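Local coordinates for LPS-assembly lipoprotein LptE (Acinetobacter baumannii, PDB 5TSE) that probably works with LptD to assemble lipopolysaccharide at the outer membrane surface, and is thought to bind lipopolysaccharide and support LptD assembly, at residues A[14-19]-A[38-43]; A[58-63]-A[70-75]; A[96-101]-A[118-123]. All blocks are in the same frame, centred on the assembly; numbering follows the deposited sequence.

Contact 1 (A[14-19]-A[38-43]); sequences KKLSLE and NGVQLS
Leu16 lies at the tight centre of this contact, gripped on its backbone by both neighbours of Leu42: its N gives a hydrogen bond to Gln41 O (3.1 Å), and its O takes one from Ser43 N (2.7 Å). A third bond, from Gln41 N to Lys14 O (3.0 Å), completes the pattern of two parallel strands, in which one residue spans two partners. All three are nearly straight at the hydrogen, but Gln41 N alone meets its carbonyl almost head-on. Leu16 CB meets CG1 of Val40 at 4.1 Å, the two side chains crossing at a slant; with CG1 anti to the backbone N (chi1 179°), Val40 also lays this methyl against Lys14 O. Compact apolar groups suit these two buried places, where Leu16 also touches Tyr49 and Val40 touches Leu11. Ser43, buried too, is small enough to set its CB 4.0 Å from Lys15 CB, and its OG is hydrogen-bonded to Asp45 N.

The open side is looser. Lys15 and Gln41 run side by side in the same direction, both extended beyond CG, with Lys15 CE 4.1 Å from Gln41 OE1. Long chains suit this side because they reach outward; Lys15 NZ has long, weak ion pairs with Asp45 and Asp47.

Gly39, with positive phi, ends helix 25-37 in a Schellman motif. Strand 15-19, that helix and edge strand 41-42 form a beta-alpha-beta unit; on its other edge, 15-19 pairs with 49-64.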
# COMPACT_ATOMS: atom_id res chain seq x y z
N LYS A 14 -15.65 -2.99 -9.33
CA LYS A 14 -16.61 -3.34 -8.29
C LYS A 14 -16.19 -4.51 -7.42
O LYS A 14 -16.28 -4.44 -6.20
CB LYS A 14 -17.99 -3.70 -8.88
CG LYS A 14 -18.74 -2.60 -9.63
CD LYS A 14 -18.22 -2.38 -11.04
CE LYS A 14 -19.17 -1.51 -11.85
NZ LYS A 14 -18.73 -1.38 -13.27
N LYS A 15 -15.74 -5.59 -8.05
CA LYS A 15 -15.35 -6.80 -7.33
C LYS A 15 -13.86 -7.08 -7.42
O LYS A 15 -13.29 -7.06 -8.51
CB LYS A 15 -16.13 -7.99 -7.86
CG LYS A 15 -17.63 -7.89 -7.71
CD LYS A 15 -18.29 -9.15 -8.26
CE LYS A 15 -19.81 -9.09 -8.17
NZ LYS A 15 -20.43 -10.33 -8.69
N LEU A 16 -13.25 -7.35 -6.27
CA LEU A 16 -11.82 -7.64 -6.19
C LEU A 16 -11.43 -8.78 -5.28
O LEU A 16 -12.16 -9.18 -4.37
CB LEU A 16 -11.04 -6.40 -5.73
CG LEU A 16 -10.78 -5.27 -6.72
CD1 LEU A 16 -9.89 -4.22 -6.07
CD2 LEU A 16 -10.10 -5.82 -7.96
N SER A 17 -10.23 -9.26 -5.57
CA SER A 17 -9.56 -10.29 -4.82
C SER A 17 -8.15 -9.72 -4.64
O SER A 17 -7.71 -8.90 -5.47
CB SER A 17 -9.51 -11.57 -5.62
OG SER A 17 -9.09 -12.63 -4.81
N LEU A 18 -7.46 -10.11 -3.58
CA LEU A 18 -6.12 -9.57 -3.31
C LEU A 18 -5.04 -10.64 -3.41
O LEU A 18 -5.15 -11.71 -2.81
CB LEU A 18 -6.04 -9.00 -1.88
CG LEU A 18 -7.11 -8.01 -1.42
CD1 LEU A 18 -6.87 -7.66 0.03
CD2 LEU A 18 -7.12 -6.77 -2.28
N GLU A 19 -4.02 -10.34 -4.20
CA GLU A 19 -2.88 -11.20 -4.32
C GLU A 19 -1.74 -10.36 -3.78
O GLU A 19 -1.38 -9.34 -4.37
CB GLU A 19 -2.60 -11.61 -5.75
CG GLU A 19 -1.44 -12.60 -5.80
CD GLU A 19 -0.96 -12.92 -7.19
OE1 GLU A 19 -1.65 -12.55 -8.15
OE2 GLU A 19 0.11 -13.55 -7.31
N ASN A 38 -15.06 1.95 0.53
CA ASN A 38 -15.30 2.62 -0.76
C ASN A 38 -16.34 1.92 -1.63
O ASN A 38 -16.56 2.32 -2.78
CB ASN A 38 -13.98 2.78 -1.54
CG ASN A 38 -13.17 3.97 -1.07
OD1 ASN A 38 -12.19 3.82 -0.34
ND2 ASN A 38 -13.60 5.16 -1.45
N GLY A 39 -16.97 0.88 -1.10
CA GLY A 39 -17.99 0.15 -1.84
C GLY A 39 -17.49 -1.05 -2.61
O GLY A 39 -18.29 -1.74 -3.23
N VAL A 40 -16.18 -1.32 -2.57
CA VAL A 40 -15.62 -2.48 -3.27
C VAL A 40 -16.05 -3.73 -2.50
O VAL A 40 -16.18 -3.70 -1.28
CB VAL A 40 -14.08 -2.42 -3.35
CG1 VAL A 40 -13.51 -3.65 -4.06
CG2 VAL A 40 -13.64 -1.14 -4.06
N GLN A 41 -16.30 -4.82 -3.22
CA GLN A 41 -16.73 -6.06 -2.61
C GLN A 41 -15.65 -7.12 -2.77
O GLN A 41 -15.25 -7.42 -3.89
CB GLN A 41 -18.02 -6.54 -3.26
CG GLN A 41 -18.66 -7.74 -2.57
CD GLN A 41 -19.87 -8.27 -3.30
OE1 GLN A 41 -20.29 -7.70 -4.32
NE2 GLN A 41 -20.44 -9.37 -2.80
N LEU A 42 -15.18 -7.69 -1.65
CA LEU A 42 -14.17 -8.75 -1.69
C LEU A 42 -14.84 -9.99 -2.25
O LEU A 42 -15.72 -10.58 -1.60
CB LEU A 42 -13.60 -9.03 -0.31
CG LEU A 42 -12.85 -7.88 0.36
CD1 LEU A 42 -12.44 -8.29 1.77
CD2 LEU A 42 -11.64 -7.47 -0.47
N SER A 43 -14.43 -10.39 -3.45
CA SER A 43 -15.04 -11.52 -4.11
C SER A 43 -14.03 -12.42 -4.81
O SER A 43 -12.90 -12.00 -5.12
CB SER A 43 -16.04 -10.97 -5.14
OG SER A 43 -16.82 -12.00 -5.72

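Contact 2 (A[58-63]-A[70-75]); sequences PRRQLL and VLLRLT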
# COMPACT_ATOMS: atom_id res chain seq x y z
N PRO A 58 9.57 -2.66 2.42
CA PRO A 58 9.73 -1.76 3.55
C PRO A 58 11.17 -1.31 3.56
O PRO A 58 12.01 -1.98 2.99
CB PRO A 58 9.43 -2.63 4.77
CG PRO A 58 9.76 -4.01 4.33
CD PRO A 58 9.60 -4.07 2.84
N ARG A 59 11.46 -0.20 4.23
CA ARG A 59 12.83 0.29 4.24
C ARG A 59 13.03 1.17 5.46
O ARG A 59 12.13 1.88 5.90
CB ARG A 59 13.05 1.01 2.90
CG ARG A 59 14.44 1.48 2.52
CD ARG A 59 14.43 1.68 1.01
NE ARG A 59 15.57 2.42 0.47
CZ ARG A 59 15.56 3.71 0.12
NH1 ARG A 59 16.67 4.26 -0.37
NH2 ARG A 59 14.46 4.47 0.23
N ARG A 60 14.21 1.07 6.06
CA ARG A 60 14.57 1.85 7.22
C ARG A 60 15.86 2.59 6.91
O ARG A 60 16.94 2.05 7.12
CB ARG A 60 14.72 0.95 8.44
CG ARG A 60 15.08 1.68 9.73
CD ARG A 60 15.23 0.70 10.88
NE ARG A 60 15.43 1.39 12.15
CZ ARG A 60 16.60 1.78 12.65
NH1 ARG A 60 17.75 1.56 11.99
NH2 ARG A 60 16.63 2.40 13.83
N GLN A 61 15.74 3.81 6.39
CA GLN A 61 16.91 4.64 6.05
C GLN A 61 17.43 5.46 7.20
O GLN A 61 16.65 6.06 7.93
CB GLN A 61 16.57 5.70 5.01
CG GLN A 61 16.45 5.30 3.58
CD GLN A 61 16.27 6.53 2.70
OE1 GLN A 61 15.41 7.38 2.97
NE2 GLN A 61 17.07 6.64 1.65
N LEU A 62 18.75 5.52 7.31
CA LEU A 62 19.42 6.35 8.29
C LEU A 62 19.99 7.48 7.44
O LEU A 62 20.83 7.25 6.58
CB LEU A 62 20.50 5.57 9.03
CG LEU A 62 19.96 4.34 9.78
CD1 LEU A 62 21.07 3.54 10.43
CD2 LEU A 62 18.92 4.75 10.82
N LEU A 63 19.51 8.70 7.65
CA LEU A 63 19.95 9.85 6.87
C LEU A 63 20.74 10.87 7.67
O LEU A 63 20.21 11.51 8.58
CB LEU A 63 18.74 10.55 6.25
CG LEU A 63 17.92 9.73 5.26
CD1 LEU A 63 16.73 10.56 4.82
CD2 LEU A 63 18.74 9.27 4.06
N VAL A 70 16.05 8.94 11.20
CA VAL A 70 15.58 7.59 10.88
C VAL A 70 14.29 7.71 10.08
O VAL A 70 13.30 8.20 10.61
CB VAL A 70 15.29 6.76 12.14
CG1 VAL A 70 14.71 5.39 11.77
CG2 VAL A 70 16.56 6.58 12.96
N LEU A 71 14.29 7.24 8.83
CA LEU A 71 13.12 7.31 7.96
C LEU A 71 12.57 5.92 7.64
O LEU A 71 13.27 5.06 7.10
CB LEU A 71 13.45 8.11 6.70
CG LEU A 71 12.34 8.32 5.66
CD1 LEU A 71 12.58 9.54 4.80
CD2 LEU A 71 12.10 7.09 4.79
N LEU A 72 11.29 5.73 7.97
CA LEU A 72 10.60 4.46 7.79
C LEU A 72 9.74 4.57 6.54
O LEU A 72 8.79 5.34 6.50
CB LEU A 72 9.76 4.17 9.02
CG LEU A 72 10.57 4.18 10.34
CD1 LEU A 72 9.66 4.18 11.55
CD2 LEU A 72 11.55 3.02 10.42
N ARG A 73 10.10 3.82 5.50
CA ARG A 73 9.36 3.87 4.26
C ARG A 73 8.75 2.54 3.89
O ARG A 73 9.27 1.50 4.25
CB ARG A 73 10.30 4.28 3.12
CG ARG A 73 9.65 4.34 1.74
CD ARG A 73 10.59 4.85 0.64
NE ARG A 73 11.23 6.10 1.02
CZ ARG A 73 10.62 7.28 1.06
NH1 ARG A 73 9.33 7.43 0.75
NH2 ARG A 73 11.32 8.35 1.44
N LEU A 74 7.65 2.62 3.15
CA LEU A 74 7.00 1.44 2.59
C LEU A 74 6.68 1.80 1.15
O LEU A 74 6.07 2.83 0.87
CB LEU A 74 5.76 1.01 3.36
CG LEU A 74 5.07 -0.27 2.87
CD1 LEU A 74 6.06 -1.40 2.60
CD2 LEU A 74 4.02 -0.72 3.88
N THR A 75 7.11 0.95 0.23
CA THR A 75 6.90 1.18 -1.19
C THR A 75 6.15 -0.00 -1.78
O THR A 75 6.48 -1.15 -1.49
CB THR A 75 8.26 1.35 -1.87
OG1 THR A 75 8.94 2.46 -1.25
CG2 THR A 75 8.10 1.58 -3.37
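Arg59 and Arg73 form one hydrogen-bonded pair of this antiparallel hairpin, and Gln61 and Leu71 the next. Each pair exchanges two backbone bonds. Arg59 N to Arg73 O and Arg73 N to Arg59 O are both 2.8 Å, but the first is clearly bent, at 137° about the hydrogen, whereas Leu71 N to Gln61 O is nearly straight. Between these pairs, Arg60 faces Leu72 as a non-hydrogen-bonded pair, and the CA-H of Leu72 points at Arg59 O (3.5 Å).

Apolar contacts dominate the face that carries Pro58, Arg60, Leu62, Val70, Leu72 and Leu74. Leu62 CD2 lies alongside Val70 CG2 (3.7 Å), while CD1 of Leu74 reaches the backbone of Pro58. Arg60 belongs here through its aliphatic stem: with CG anti to the backbone N (chi1 -180°), CG lies beside Leu72 CD2 (3.8 Å), and the extended chain beyond carries the guanidinium to Val70, whose CG1 sits over one of its faces, toward the rim.

The opposite face is mixed. Gln61 runs alongside Leu71, its OE1 3.8 Å from Leu71 CD2, and Leu63 CD1 touches Leu71 CD1. Arg59 NH2 lies 3.7 Å from Arg73 NE, a pairing of like charges that probably costs some energy; Arg73 meets the Arg59 guanidinium at its edge, the two planes 40° apart. Gln61 CG covers one face of Arg59, and Arg73 NH1 bonds to Thr95 OG1.

Strand 92-101 continues the sheet beyond 70-75. Helix 110-134 covers the face of Val70, Leu72 and Leu74 with Leu117, Val121 and Leu125, and its Glu110 and Glu114 form salt bridges with Arg60.

Contact 3 (A[96-101]-A[118-123]); sequences AARSYQ and QRIVID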
# COMPACT_ATOMS: atom_id res chain seq x y z
N ALA A 96 4.94 5.58 1.14
CA ALA A 96 4.54 6.37 2.30
C ALA A 96 5.74 6.38 3.21
O ALA A 96 6.52 5.44 3.20
CB ALA A 96 3.34 5.75 3.00
N ALA A 97 5.88 7.44 4.00
CA ALA A 97 7.02 7.55 4.87
C ALA A 97 6.83 8.52 6.02
O ALA A 97 6.13 9.51 5.90
CB ALA A 97 8.21 8.00 4.05
N ARG A 98 7.49 8.21 7.13
CA ARG A 98 7.52 9.08 8.30
C ARG A 98 8.93 8.98 8.85
O ARG A 98 9.57 7.92 8.74
CB ARG A 98 6.53 8.63 9.37
CG ARG A 98 5.07 8.71 9.00
CD ARG A 98 4.63 10.14 8.71
NE ARG A 98 3.17 10.21 8.56
CZ ARG A 98 2.50 9.90 7.45
NH1 ARG A 98 3.11 9.45 6.35
NH2 ARG A 98 1.17 10.01 7.45
N SER A 99 9.43 10.07 9.42
CA SER A 99 10.77 10.06 10.03
C SER A 99 10.82 10.89 11.29
O SER A 99 10.06 11.83 11.44
CB SER A 99 11.82 10.59 9.05
OG SER A 99 11.54 11.91 8.66
N TYR A 100 11.74 10.54 12.18
CA TYR A 100 11.95 11.26 13.42
C TYR A 100 13.46 11.56 13.58
O TYR A 100 14.30 10.96 12.90
CB TYR A 100 11.42 10.45 14.62
CG TYR A 100 12.16 9.16 14.90
CD1 TYR A 100 11.88 8.01 14.20
CD2 TYR A 100 13.13 9.09 15.90
CE1 TYR A 100 12.54 6.82 14.46
CE2 TYR A 100 13.80 7.90 16.17
CZ TYR A 100 13.49 6.77 15.45
OH TYR A 100 14.16 5.59 15.70
N GLN A 101 13.78 12.49 14.47
CA GLN A 101 15.17 12.85 14.73
C GLN A 101 15.80 11.82 15.66
O GLN A 101 15.34 11.64 16.78
CB GLN A 101 15.26 14.23 15.37
CG GLN A 101 16.70 14.68 15.67
CD GLN A 101 16.80 15.95 16.51
OE1 GLN A 101 15.80 16.63 16.76
NE2 GLN A 101 18.02 16.26 16.95
N GLN A 118 5.47 3.08 11.99
CA GLN A 118 5.26 2.03 10.96
C GLN A 118 3.79 1.74 10.71
O GLN A 118 3.39 1.57 9.55
CB GLN A 118 5.99 0.72 11.28
CG GLN A 118 7.50 0.78 11.07
CD GLN A 118 8.19 -0.57 11.23
OE1 GLN A 118 7.59 -1.56 11.67
NE2 GLN A 118 9.47 -0.62 10.85
N ARG A 119 3.00 1.67 11.78
CA ARG A 119 1.53 1.46 11.64
C ARG A 119 0.89 2.61 10.86
O ARG A 119 -0.02 2.40 10.05
CB ARG A 119 0.85 1.27 13.00
CG ARG A 119 1.03 -0.13 13.58
CD ARG A 119 0.33 -0.34 14.92
NE ARG A 119 1.06 0.20 16.09
CZ ARG A 119 0.96 1.43 16.60
NH1 ARG A 119 1.69 1.75 17.67
NH2 ARG A 119 0.15 2.35 16.07
N ILE A 120 1.39 3.83 11.07
CA ILE A 120 0.87 5.00 10.35
C ILE A 120 1.24 4.93 8.85
O ILE A 120 0.42 5.25 7.99
CB ILE A 120 1.35 6.31 10.99
CG1 ILE A 120 0.83 6.38 12.44
CG2 ILE A 120 0.84 7.53 10.21
CD1 ILE A 120 1.28 7.58 13.23
N VAL A 121 2.44 4.44 8.54
CA VAL A 121 2.92 4.32 7.15
C VAL A 121 2.09 3.30 6.37
O VAL A 121 1.66 3.58 5.25
CB VAL A 121 4.43 3.95 7.10
CG1 VAL A 121 4.85 3.44 5.72
CG2 VAL A 121 5.30 5.13 7.54
N ILE A 122 1.90 2.12 6.95
CA ILE A 122 1.10 1.06 6.32
C ILE A 122 -0.31 1.57 6.06
O ILE A 122 -0.82 1.46 4.95
CB ILE A 122 1.05 -0.20 7.21
CG1 ILE A 122 2.43 -0.84 7.24
CG2 ILE A 122 0.02 -1.20 6.67
CD1 ILE A 122 2.57 -2.02 8.19
N ASP A 123 -0.92 2.15 7.09
CA ASP A 123 -2.27 2.70 6.99
C ASP A 123 -2.35 3.74 5.86
O ASP A 123 -3.21 3.65 5.00
CB ASP A 123 -2.65 3.35 8.32
CG ASP A 123 -4.09 3.73 8.37
OD1 ASP A 123 -4.93 2.80 8.32
OD2 ASP A 123 -4.39 4.94 8.49
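Val121 sets one methyl against Ala96 and the other against Arg98, alternate residues whose side chains leave the strand toward the helix. Its chi1 of 164° splits the work: CG1, anti to the backbone N, lies 3.9 Å from Ala96 CB, while CG2 touches Arg98 CG at 3.9 Å. Alanine suits the closest point of approach, since its methyl can come within 3.5 Å of Val121 O, and the CA atoms of Ala96 and Val121 are 5.5 Å apart.

Arg98 folds back instead of stretching outward. Successive torsions near -60° (chi1 -66°, chi2 -62°) bend the chain just beyond CG, so that it slides past Val121 in the opposite direction. The guanidinium then offers one face to Ile120, whose CG2 lies 3.7 Å from Arg98 NH2, the two side chains crossing at about a right angle. The same fold returns NH1 to Ala97 O (3.1 Å), a bond that lies near the guanidinium plane but arrives well above the carbonyl plane. NH1 also forms a salt bridge with Asp124; together these probably help to fix the rotation of the guanidinium.

A helix running nearly antiparallel to an edge strand, with Ala96, Val121, Ile120 and the folded Arg98 between them, is typical of a two-layer alpha+beta sandwich, here the LptE fold, with helices 25-37 and 110-134 on one face of the sheet.

From the N terminus, strand 15-19 leads through helix 25-37 to strand 41-42, and contact 1 closes this first loop at one edge of the sheet. The chain then enters strand 49-64, which pairs with 15-19, and returns as 68-81; contact 2 closes that long-stranded hairpin with its short turn. Strand 92-101 adds the other outermost strand, and contact 3 closes the last loop by bringing helix 110-134 back over it. The loops follow in series, none nested or crossed. The sheet thus runs unbroken from contact 1 to contacts 2 and 3. The latter two adjoin, Leu72 N probably bonding to Arg98 O, whereas the centres of contacts 1 and 2 are about 30 Å apart.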